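Local coordinates for protein phosphoserine aminotransferase SerC (Cytophaga hutchinsonii ATCC 33406, PDB 3FFR) that probably catalyses the pyridoxal-phosphate-dependent transamination that interconverts phosphoserine and 3-phosphohydroxypyruvate in serine biosynthesis, as a class-V aminotransferase, at residues 72-83 and 218-229; 44-52 and 61-69. All coordinates share one frame; numbering follows the deposited sequence.

Contact 2 comes first along the chain and closes before contact 1 opens; strand 62-67 of contact 2 runs almost directly into helix 70-81 of contact 1. Their centres lie about 19 Å apart, and L67 at the end of the strand joins them, packing against I73, E72, R76 and H226. Strand 62-67 is an outermost strand of the seven-stranded mixed sheet within this chain. In contact 2 it receives helix 39-55, whereas contact 1 ties helix 70-81 to the loop between helices 206-217 and 228-235. Both contacts touch the second subunit, contact 2 only through A68 and S69 just after the strand, so the strand-helix junction lies at the dimer interface.

Contact 1 (72-83 and 218-229); sequences EIWERIIQNCVE and KRKSIGTYHTIP
H226 CB lies over one face of the R76 guanidinium and E75 OE1 above the opposite one, the latter a charge pairing to which no N-H points. At the edge sit E72 OE2, Q79 OE1 and Y225 OH, the last taking a weak 3.1 Å hydrogen bond from R76 NH2; the phenol and imidazole planes both stand nearly perpendicular to the guanidinium. Y225 CE2 lies over the centre of the H226 ring, H226 CB over that of the Y225 ring. H226 ND1 gives an almost straight hydrogen bond of 2.6 Å to E72 OE2, on the syn side but 25° out of the carboxylate plane. R76 grips that same oxygen side-on through NE and NH2; three N-H groups on one atom would probably stabilise its negative charge. With CG anti to the backbone N (chi1 -180°), E72 stretches out to H226, and water 1 links its OE1 to Y225 OH.

Further along, N80 works both ways: ND2 donates to R76 O, and OD1 accepts from I228 N at 2.8 Å, the donor standing above the carbonyl plane. At the outer end, K218 NZ meets E83 OE2 at 2.9 Å, with K220 NZ a longer charge partner. R76 also pairs with E75 of the second subunit, and H226 NE2 bonds E242. The E72-E75-R76 cluster, with its His-carboxylate hydrogen bond, is a buried salt-bridge network at the dimer interface of this aminotransferase.

Contact 2 (44-52 and 61-69); sequences VYKTASDNL and NYEVLFLAS. With P33 (3,6,9,12,15,18-hexaoxaicosane-1,20-diol), chain K.
F66 rises from the strand and drives its ring edge into the face of Y45: the planes are 79° apart, the centroids 5.1 Å, a T-shaped pair. F66 CD2 comes closest, 3.5 Å from Y45 CE2, while F66 CE2 stands over the tyrosine face toward its rim. The hollow that takes F66 is finished by A48, whose CB lies 3.9 Å from F66 CZ, by the backbone at S49, and by L52 CD1 approaching obliquely. Two residues earlier, on the same side of the strand, V64 fills the next dip, CG1 touching L52 CD1 and CB facing S49 OG. A chi1 of 177° swings the Y45 ring away from its own amide nitrogen and out toward the strand.

Its hydroxyl bonds two waters: water 5 accepts from F66 N, and water 4 joins Y45 OH and S49 OG to E63 OE2 and V64 O, 2.6 Å from the last. A leucine in place of Y45 would probably leave waters 4 and 5 each short of a partner and the F66 edge without its aromatic face. E63 OE2 is also paired with K53. Helix and strand thus meet through hydrocarbon, with no direct hydrogen bond across; the polar groups between them are joined through water, so shape and ordered solvent together set the fit.

Contact 1 (72-83 and 218-229)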
loop_
_atom_site.group_PDB
_atom_site.type_symbol
_atom_site.label_atom_id
_atom_site.label_comp_id
_atom_site.label_asym_id
_atom_site.label_seq_id
_atom_site.Cartn_x
_atom_site.Cartn_y
_atom_site.Cartn_z
ATOM N N GLU A 72 -5.261 -6.263 3.713
ATOM C CA GLU A 72 -4.351 -7.129 2.986
ATOM C C GLU A 72 -3.898 -8.292 3.892
ATOM O O GLU A 72 -3.857 -9.449 3.469
ATOM C CB GLU A 72 -3.103 -6.404 2.481
ATOM C CG GLU A 72 -2.235 -7.384 1.738
ATOM C CD GLU A 72 -0.900 -6.907 1.185
ATOM O OE1 GLU A 72 -0.530 -5.731 1.337
ATOM O OE2 GLU A 72 -0.214 -7.780 0.569
ATOM N N ILE A 73 -3.559 -7.943 5.132
ATOM C CA ILE A 73 -3.099 -8.908 6.129
ATOM C C ILE A 73 -4.185 -9.996 6.384
ATOM O O ILE A 73 -3.871 -11.206 6.437
ATOM C CB ILE A 73 -2.566 -8.266 7.425
ATOM C CG1 ILE A 73 -1.305 -7.447 7.122
ATOM C CG2 ILE A 73 -2.266 -9.373 8.478
ATOM C CD1 ILE A 73 -0.930 -6.473 8.240
ATOM N N TRP A 74 -5.448 -9.595 6.443
ATOM C CA TRP A 74 -6.512 -10.629 6.568
ATOM C C TRP A 74 -6.366 -11.683 5.444
ATOM O O TRP A 74 -6.402 -12.886 5.637
ATOM C CB TRP A 74 -7.893 -10.041 6.430
ATOM C CG TRP A 74 -8.410 -9.251 7.571
ATOM C CD1 TRP A 74 -7.980 -9.239 8.866
ATOM C CD2 TRP A 74 -9.533 -8.361 7.518
ATOM N NE1 TRP A 74 -8.769 -8.386 9.625
ATOM C CE2 TRP A 74 -9.726 -7.839 8.817
ATOM C CE3 TRP A 74 -10.390 -7.971 6.508
ATOM C CZ2 TRP A 74 -10.773 -6.972 9.114
ATOM C CZ3 TRP A 74 -11.398 -7.095 6.793
ATOM C CH2 TRP A 74 -11.577 -6.585 8.076
ATOM N N GLU A 75 -6.269 -11.189 4.221
ATOM C CA GLU A 75 -6.131 -12.070 3.049
ATOM C C GLU A 75 -4.893 -12.955 3.128
ATOM O O GLU A 75 -4.960 -14.177 2.883
ATOM C CB GLU A 75 -6.139 -11.255 1.752
ATOM C CG GLU A 75 -6.117 -12.130 0.498
ATOM C CD GLU A 75 -6.055 -11.310 -0.772
ATOM O OE1 GLU A 75 -4.944 -10.895 -1.126
ATOM O OE2 GLU A 75 -7.084 -11.215 -1.441
ATOM N N ARG A 76 -3.760 -12.341 3.481
ATOM C CA ARG A 76 -2.476 -13.051 3.539
ATOM C C ARG A 76 -2.456 -14.099 4.638
ATOM O O ARG A 76 -1.795 -15.150 4.506
ATOM C CB ARG A 76 -1.278 -12.106 3.688
ATOM C CG ARG A 76 -1.150 -11.027 2.631
ATOM C CD ARG A 76 -1.370 -11.531 1.232
ATOM N NE ARG A 76 -1.173 -10.442 0.243
ATOM C CZ ARG A 76 -1.366 -10.594 -1.060
ATOM N NH1 ARG A 76 -1.809 -11.761 -1.523
ATOM N NH2 ARG A 76 -1.093 -9.589 -1.889
ATOM N N ILE A 77 -3.149 -13.832 5.742
ATOM C CA ILE A 77 -3.256 -14.833 6.818
ATOM C C ILE A 77 -3.879 -16.121 6.301
ATOM O O ILE A 77 -3.359 -17.226 6.502
ATOM C CB ILE A 77 -4.066 -14.318 8.057
ATOM C CG1 ILE A 77 -3.198 -13.316 8.834
ATOM C CG2 ILE A 77 -4.548 -15.497 8.960
ATOM C CD1 ILE A 77 -3.973 -12.449 9.861
ATOM N N ILE A 78 -4.984 -15.974 5.580
ATOM C CA ILE A 78 -5.706 -17.157 5.087
ATOM C C ILE A 78 -4.902 -17.852 3.986
ATOM O O ILE A 78 -4.758 -19.096 3.970
ATOM C CB ILE A 78 -7.144 -16.800 4.661
ATOM C CG1 ILE A 78 -7.920 -16.216 5.847
ATOM C CG2 ILE A 78 -7.883 -18.046 4.145
ATOM C CD1 ILE A 78 -9.187 -15.453 5.428
ATOM N N GLN A 79 -4.331 -17.068 3.088
ATOM C CA GLN A 79 -3.526 -17.676 2.006
ATOM C C GLN A 79 -2.308 -18.422 2.453
ATOM O O GLN A 79 -1.957 -19.478 1.899
ATOM C CB GLN A 79 -3.086 -16.615 0.981
ATOM C CG GLN A 79 -4.259 -16.000 0.209
ATOM C CD GLN A 79 -3.860 -14.765 -0.607
ATOM O OE1 GLN A 79 -2.872 -14.095 -0.299
ATOM N NE2 GLN A 79 -4.627 -14.466 -1.656
ATOM N N ASN A 80 -1.635 -17.863 3.446
ATOM C CA ASN A 80 -0.391 -18.448 3.962
ATOM C C ASN A 80 -0.539 -19.514 5.019
ATOM O O ASN A 80 0.342 -20.348 5.179
ATOM C CB ASN A 80 0.498 -17.363 4.547
ATOM C CG ASN A 80 1.248 -16.566 3.477
ATOM O OD1 ASN A 80 2.363 -16.960 3.039
ATOM N ND2 ASN A 80 0.680 -15.394 3.102
ATOM N N CYS A 81 -1.682 -19.529 5.697
ATOM C CA CYS A 81 -1.801 -20.344 6.888
ATOM C C CYS A 81 -2.995 -21.271 7.040
ATOM O O CYS A 81 -3.088 -21.986 8.019
ATOM C CB CYS A 81 -1.746 -19.460 8.128
ATOM S SG CYS A 81 -0.294 -18.353 8.230
ATOM N N VAL A 82 -3.880 -21.279 6.062
ATOM C CA VAL A 82 -5.067 -22.117 6.145
ATOM C C VAL A 82 -5.225 -22.983 4.914
ATOM O O VAL A 82 -5.386 -22.489 3.811
ATOM C CB VAL A 82 -6.387 -21.296 6.313
ATOM C CG1 VAL A 82 -7.604 -22.283 6.509
ATOM C CG2 VAL A 82 -6.289 -20.276 7.491
ATOM N N GLU A 83 -5.160 -24.281 5.123
ATOM C CA GLU A 83 -5.370 -25.216 4.025
ATOM C C GLU A 83 -6.863 -25.410 3.789
ATOM O O GLU A 83 -7.349 -25.327 2.648
ATOM C CB GLU A 83 -4.722 -26.583 4.307
ATOM C CG GLU A 83 -4.811 -27.509 3.092
ATOM C CD GLU A 83 -4.040 -28.816 3.277
ATOM O OE1 GLU A 83 -3.502 -29.039 4.364
ATOM O OE2 GLU A 83 -3.971 -29.610 2.328
ATOM N N LYS A 218 3.646 -28.665 0.482
ATOM C CA LYS A 218 2.558 -29.571 0.073
ATOM C C LYS A 218 2.150 -29.239 -1.335
ATOM O O LYS A 218 1.155 -29.736 -1.834
ATOM C CB LYS A 218 1.310 -29.433 0.960
ATOM C CG LYS A 218 1.480 -29.913 2.375
ATOM C CD LYS A 218 0.148 -30.026 3.128
ATOM C CE LYS A 218 -0.751 -31.119 2.543
ATOM N NZ LYS A 218 -1.947 -31.379 3.405
ATOM N N ARG A 219 2.931 -28.372 -1.952
ATOM C CA ARG A 219 2.686 -27.912 -3.332
ATOM C C ARG A 219 1.442 -27.046 -3.477
ATOM O O ARG A 219 0.827 -26.992 -4.535
ATOM C CB ARG A 219 2.642 -29.071 -4.325
ATOM C CG ARG A 219 3.984 -29.794 -4.439
ATOM C CD ARG A 219 4.027 -30.796 -5.614
ATOM N N LYS A 220 1.066 -26.411 -2.383
ATOM C CA LYS A 220 -0.042 -25.438 -2.398
ATOM C C LYS A 220 0.522 -24.056 -2.705
ATOM O O LYS A 220 1.581 -23.698 -2.219
ATOM C CB LYS A 220 -0.733 -25.326 -1.019
ATOM C CG LYS A 220 -1.214 -26.618 -0.431
ATOM C CD LYS A 220 -2.336 -27.208 -1.235
ATOM C CE LYS A 220 -3.098 -28.233 -0.404
ATOM N NZ LYS A 220 -4.354 -28.654 -1.081
ATOM N N SER A 221 -0.176 -23.283 -3.520
ATOM C CA SER A 221 0.243 -21.887 -3.715
ATOM C C SER A 221 -0.164 -21.120 -2.481
ATOM O O SER A 221 -1.318 -21.227 -2.035
ATOM C CB SER A 221 -0.424 -21.242 -4.913
ATOM O OG SER A 221 -0.108 -19.862 -4.917
ATOM N N ILE A 222 0.780 -20.362 -1.928
ATOM C CA ILE A 222 0.535 -19.493 -0.763
ATOM C C ILE A 222 0.649 -18.017 -1.147
ATOM O O ILE A 222 0.594 -17.107 -0.287
ATOM C CB ILE A 222 1.411 -19.806 0.457
ATOM C CG1 ILE A 222 2.919 -19.720 0.124
ATOM C CG2 ILE A 222 1.002 -21.176 1.034
ATOM C CD1 ILE A 222 3.821 -19.829 1.348
ATOM N N GLY A 223 0.795 -17.808 -2.455
ATOM C CA GLY A 223 0.865 -16.468 -3.003
ATOM C C GLY A 223 2.059 -16.201 -3.894
ATOM O O GLY A 223 2.663 -17.104 -4.456
ATOM N N THR A 224 2.409 -14.910 -3.943
ATOM C CA THR A 224 3.507 -14.441 -4.792
ATOM C C THR A 224 4.451 -13.552 -3.990
ATOM O O THR A 224 5.284 -14.074 -3.241
ATOM C CB THR A 224 3.032 -13.758 -6.101
ATOM O OG1 THR A 224 2.268 -12.579 -5.818
ATOM C CG2 THR A 224 2.239 -14.739 -7.010
ATOM N N TYR A 225 4.326 -12.248 -4.168
ATOM C CA TYR A 225 5.231 -11.293 -3.497
ATOM C C TYR A 225 5.064 -11.241 -2.004
ATOM O O TYR A 225 6.027 -10.962 -1.262
ATOM C CB TYR A 225 5.145 -9.872 -4.140
ATOM C CG TYR A 225 3.885 -9.122 -3.848
ATOM C CD1 TYR A 225 2.653 -9.564 -4.317
ATOM C CD2 TYR A 225 3.912 -7.986 -3.082
ATOM C CE1 TYR A 225 1.481 -8.894 -4.007
ATOM C CE2 TYR A 225 2.742 -7.287 -2.769
ATOM C CZ TYR A 225 1.530 -7.757 -3.219
ATOM O OH TYR A 225 0.375 -7.099 -2.888
ATOM N N HIS A 226 3.848 -11.463 -1.540
ATOM C CA HIS A 226 3.562 -11.421 -0.117
ATOM C C HIS A 226 3.284 -12.760 0.539
ATOM O O HIS A 226 2.476 -12.859 1.463
ATOM C CB HIS A 226 2.560 -10.331 0.295
ATOM C CG HIS A 226 3.158 -8.947 0.325
ATOM N ND1 HIS A 226 2.404 -7.795 0.468
ATOM C CD2 HIS A 226 4.441 -8.543 0.196
ATOM C CE1 HIS A 226 3.210 -6.744 0.464
ATOM N NE2 HIS A 226 4.452 -7.170 0.267
ATOM N N THR A 227 3.976 -13.788 0.066
ATOM C CA THR A 227 4.029 -15.010 0.837
ATOM C C THR A 227 4.884 -14.677 2.046
ATOM O O THR A 227 5.732 -13.775 2.004
ATOM C CB THR A 227 4.677 -16.213 0.115
ATOM O OG1 THR A 227 6.107 -16.010 -0.047
ATOM C CG2 THR A 227 3.972 -16.476 -1.233
ATOM N N ILE A 228 4.683 -15.423 3.137
ATOM C CA ILE A 228 5.531 -15.234 4.304
ATOM C C ILE A 228 7.034 -15.433 3.966
ATOM O O ILE A 228 7.859 -14.605 4.328
ATOM C CB ILE A 228 5.062 -16.088 5.512
ATOM C CG1 ILE A 228 3.795 -15.434 6.102
ATOM C CG2 ILE A 228 6.154 -16.145 6.616
ATOM C CD1 ILE A 228 3.096 -16.324 7.126
ATOM N N PRO A 229 7.405 -16.521 3.273
ATOM C CA PRO A 229 8.827 -16.689 2.954
ATOM C C PRO A 229 9.418 -15.570 2.123
ATOM O O PRO A 229 10.559 -15.158 2.343
ATOM C CB PRO A 229 8.853 -18.030 2.229
ATOM C CG PRO A 229 7.737 -18.783 2.880
ATOM C CD PRO A 229 6.654 -17.755 3.000
HETATM O O HOH W 1 0.298 -5.078 -1.114
HETATM O O HOH W 2 -0.113 -14.468 -0.228
HETATM O O HOH W 3 -2.922 -20.905 -0.031
#

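Contact 2 (44-52 and 61-69)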
loop_
_atom_site.group_PDB
_atom_site.type_symbol
_atom_site.label_atom_id
_atom_site.label_comp_id
_atom_site.label_asym_id
_atom_site.label_seq_id
_atom_site.Cartn_x
_atom_site.Cartn_y
_atom_site.Cartn_z
ATOM N N VAL A 44 16.282 2.976 7.813
ATOM C CA VAL A 44 14.923 3.474 8.094
ATOM C C VAL A 44 14.030 2.295 8.489
ATOM O O VAL A 44 13.318 2.306 9.508
ATOM C CB VAL A 44 14.352 4.239 6.863
ATOM C CG1 VAL A 44 12.830 4.552 6.944
ATOM C CG2 VAL A 44 15.178 5.557 6.629
ATOM N N TYR A 45 14.141 1.260 7.682
ATOM C CA TYR A 45 13.372 0.026 7.907
ATOM C C TYR A 45 13.690 -0.491 9.303
ATOM O O TYR A 45 12.795 -0.741 10.115
ATOM C CB TYR A 45 13.701 -1.023 6.836
ATOM C CG TYR A 45 13.016 -2.341 7.030
ATOM C CD1 TYR A 45 13.379 -3.201 8.086
ATOM C CD2 TYR A 45 12.009 -2.744 6.175
ATOM C CE1 TYR A 45 12.726 -4.417 8.272
ATOM C CE2 TYR A 45 11.361 -3.968 6.330
ATOM C CZ TYR A 45 11.706 -4.792 7.381
ATOM O OH TYR A 45 11.012 -5.974 7.537
ATOM N N LYS A 46 14.971 -0.612 9.609
ATOM C CA LYS A 46 15.397 -1.246 10.862
ATOM C C LYS A 46 14.966 -0.457 12.058
ATOM O O LYS A 46 14.610 -1.016 13.096
ATOM C CB LYS A 46 16.915 -1.454 10.879
ATOM C CG LYS A 46 17.392 -2.346 11.981
ATOM C CD LYS A 46 18.871 -2.626 11.795
ATOM C CE LYS A 46 19.355 -3.715 12.756
ATOM N NZ LYS A 46 19.225 -3.344 14.183
ATOM N N THR A 47 14.936 0.851 11.901
ATOM C CA THR A 47 14.490 1.717 13.008
ATOM C C THR A 47 13.040 1.405 13.378
ATOM O O THR A 47 12.696 1.229 14.546
ATOM C CB THR A 47 14.620 3.197 12.628
ATOM O OG1 THR A 47 16.011 3.514 12.446
ATOM C CG2 THR A 47 14.020 4.101 13.683
ATOM N N ALA A 48 12.193 1.333 12.354
ATOM C CA ALA A 48 10.753 1.037 12.564
ATOM C C ALA A 48 10.579 -0.358 13.128
ATOM O O ALA A 48 9.879 -0.562 14.125
ATOM C CB ALA A 48 9.952 1.194 11.259
ATOM N N SER A 49 11.255 -1.324 12.510
ATOM C CA SER A 49 11.160 -2.740 12.976
ATOM C C SER A 49 11.660 -2.918 14.415
ATOM O O SER A 49 10.964 -3.459 15.293
ATOM C CB SER A 49 11.902 -3.667 12.001
ATOM O OG SER A 49 11.777 -5.026 12.357
ATOM N N ASP A 50 12.856 -2.420 14.680
ATOM C CA ASP A 50 13.410 -2.514 16.031
ATOM C C ASP A 50 12.551 -1.788 17.060
ATOM O O ASP A 50 12.371 -2.267 18.180
ATOM C CB ASP A 50 14.836 -1.922 16.105
ATOM C CG ASP A 50 15.904 -2.836 15.507
ATOM O OD1 ASP A 50 15.581 -3.997 15.183
ATOM O OD2 ASP A 50 17.082 -2.392 15.365
ATOM N N ASN A 51 12.101 -0.583 16.717
ATOM C CA ASN A 51 11.325 0.225 17.693
ATOM C C ASN A 51 10.027 -0.474 18.057
ATOM O O ASN A 51 9.584 -0.411 19.185
ATOM C CB ASN A 51 11.024 1.647 17.208
ATOM C CG ASN A 51 12.239 2.571 17.271
ATOM O OD1 ASN A 51 13.322 2.179 17.763
ATOM N ND2 ASN A 51 12.075 3.812 16.751
ATOM N N LEU A 52 9.419 -1.158 17.088
ATOM C CA LEU A 52 8.188 -1.902 17.372
ATOM C C LEU A 52 8.505 -3.067 18.312
ATOM O O LEU A 52 7.730 -3.369 19.226
ATOM C CB LEU A 52 7.498 -2.407 16.103
ATOM C CG LEU A 52 6.748 -1.348 15.298
ATOM C CD1 LEU A 52 6.392 -1.900 13.893
ATOM C CD2 LEU A 52 5.470 -0.895 16.046
ATOM N N ASN A 61 11.330 -15.026 19.023
ATOM C CA ASN A 61 10.667 -15.943 18.084
ATOM C C ASN A 61 9.616 -15.246 17.203
ATOM O O ASN A 61 8.930 -15.887 16.432
ATOM C CB ASN A 61 10.056 -17.181 18.764
ATOM C CG ASN A 61 8.951 -16.847 19.735
ATOM O OD1 ASN A 61 9.071 -15.920 20.535
ATOM N ND2 ASN A 61 7.870 -17.630 19.706
ATOM N N TYR A 62 9.509 -13.938 17.368
ATOM C CA TYR A 62 8.619 -13.098 16.551
ATOM C C TYR A 62 9.369 -12.228 15.549
ATOM O O TYR A 62 10.477 -11.749 15.806
ATOM C CB TYR A 62 7.774 -12.169 17.427
ATOM C CG TYR A 62 6.539 -12.812 18.012
ATOM C CD1 TYR A 62 6.608 -13.643 19.127
ATOM C CD2 TYR A 62 5.291 -12.586 17.454
ATOM C CE1 TYR A 62 5.441 -14.215 19.659
ATOM C CE2 TYR A 62 4.136 -13.126 17.989
ATOM C CZ TYR A 62 4.206 -13.945 19.060
ATOM O OH TYR A 62 3.029 -14.455 19.571
ATOM N N GLU A 63 8.698 -11.984 14.433
ATOM C CA GLU A 63 9.180 -11.070 13.390
ATOM C C GLU A 63 8.108 -10.019 13.061
ATOM O O GLU A 63 6.929 -10.183 13.372
ATOM C CB GLU A 63 9.578 -11.829 12.138
ATOM C CG GLU A 63 10.246 -10.899 11.155
ATOM C CD GLU A 63 11.492 -10.260 11.733
ATOM O OE1 GLU A 63 12.503 -11.011 11.801
ATOM O OE2 GLU A 63 11.455 -9.043 12.096
ATOM N N VAL A 64 8.568 -8.933 12.461
ATOM C CA VAL A 64 7.716 -7.833 12.069
ATOM C C VAL A 64 7.769 -7.756 10.555
ATOM O O VAL A 64 8.863 -7.687 9.995
ATOM C CB VAL A 64 8.244 -6.485 12.641
ATOM C CG1 VAL A 64 7.511 -5.282 12.012
ATOM C CG2 VAL A 64 8.132 -6.416 14.146
ATOM N N LEU A 65 6.603 -7.758 9.908
ATOM C CA LEU A 65 6.488 -7.627 8.454
ATOM C C LEU A 65 5.602 -6.447 8.076
ATOM O O LEU A 65 4.589 -6.172 8.713
ATOM C CB LEU A 65 5.927 -8.898 7.775
ATOM C CG LEU A 65 6.714 -10.183 8.078
ATOM C CD1 LEU A 65 5.985 -11.363 7.373
ATOM C CD2 LEU A 65 8.208 -10.082 7.635
ATOM N N PHE A 66 6.033 -5.750 7.034
ATOM C CA PHE A 66 5.286 -4.620 6.504
ATOM C C PHE A 66 4.524 -4.933 5.208
ATOM O O PHE A 66 5.075 -5.482 4.243
ATOM C CB PHE A 66 6.185 -3.421 6.248
ATOM C CG PHE A 66 6.889 -2.908 7.475
ATOM C CD1 PHE A 66 6.182 -2.457 8.587
ATOM C CD2 PHE A 66 8.261 -2.895 7.531
ATOM C CE1 PHE A 66 6.843 -1.982 9.713
ATOM C CE2 PHE A 66 8.927 -2.417 8.660
ATOM C CZ PHE A 66 8.222 -1.979 9.748
ATOM N N LEU A 67 3.242 -4.578 5.246
ATOM C CA LEU A 67 2.297 -4.746 4.128
ATOM C C LEU A 67 1.553 -3.430 3.863
ATOM O O LEU A 67 1.870 -2.387 4.455
ATOM C CB LEU A 67 1.341 -5.916 4.328
ATOM C CG LEU A 67 2.020 -7.284 4.544
ATOM C CD1 LEU A 67 2.518 -7.500 5.970
ATOM C CD2 LEU A 67 1.068 -8.458 4.110
ATOM N N ALA A 68 0.541 -3.471 3.000
ATOM C CA ALA A 68 -0.096 -2.203 2.555
ATOM C C ALA A 68 -1.224 -1.746 3.450
ATOM O O ALA A 68 -1.531 -0.564 3.542
ATOM C CB ALA A 68 -0.629 -2.361 1.109
ATOM N N SER A 69 -1.901 -2.722 4.061
ATOM C CA SER A 69 -3.104 -2.450 4.870
ATOM C C SER A 69 -3.418 -3.631 5.767
ATOM O O SER A 69 -2.867 -4.724 5.582
ATOM C CB SER A 69 -4.326 -2.233 3.919
ATOM O OG SER A 69 -4.582 -3.390 3.128
HETATM O O4 P33 K . 10.876 -16.740 14.300
HETATM C C3 P33 K . 11.712 -15.875 13.522
HETATM C C2 P33 K . 12.288 -14.692 14.299
HETATM O O1 P33 K . 12.770 -13.724 13.332
HETATM O O HOH W 4 11.324 -6.759 10.184
HETATM O O HOH W 5 8.634 -6.364 6.050
#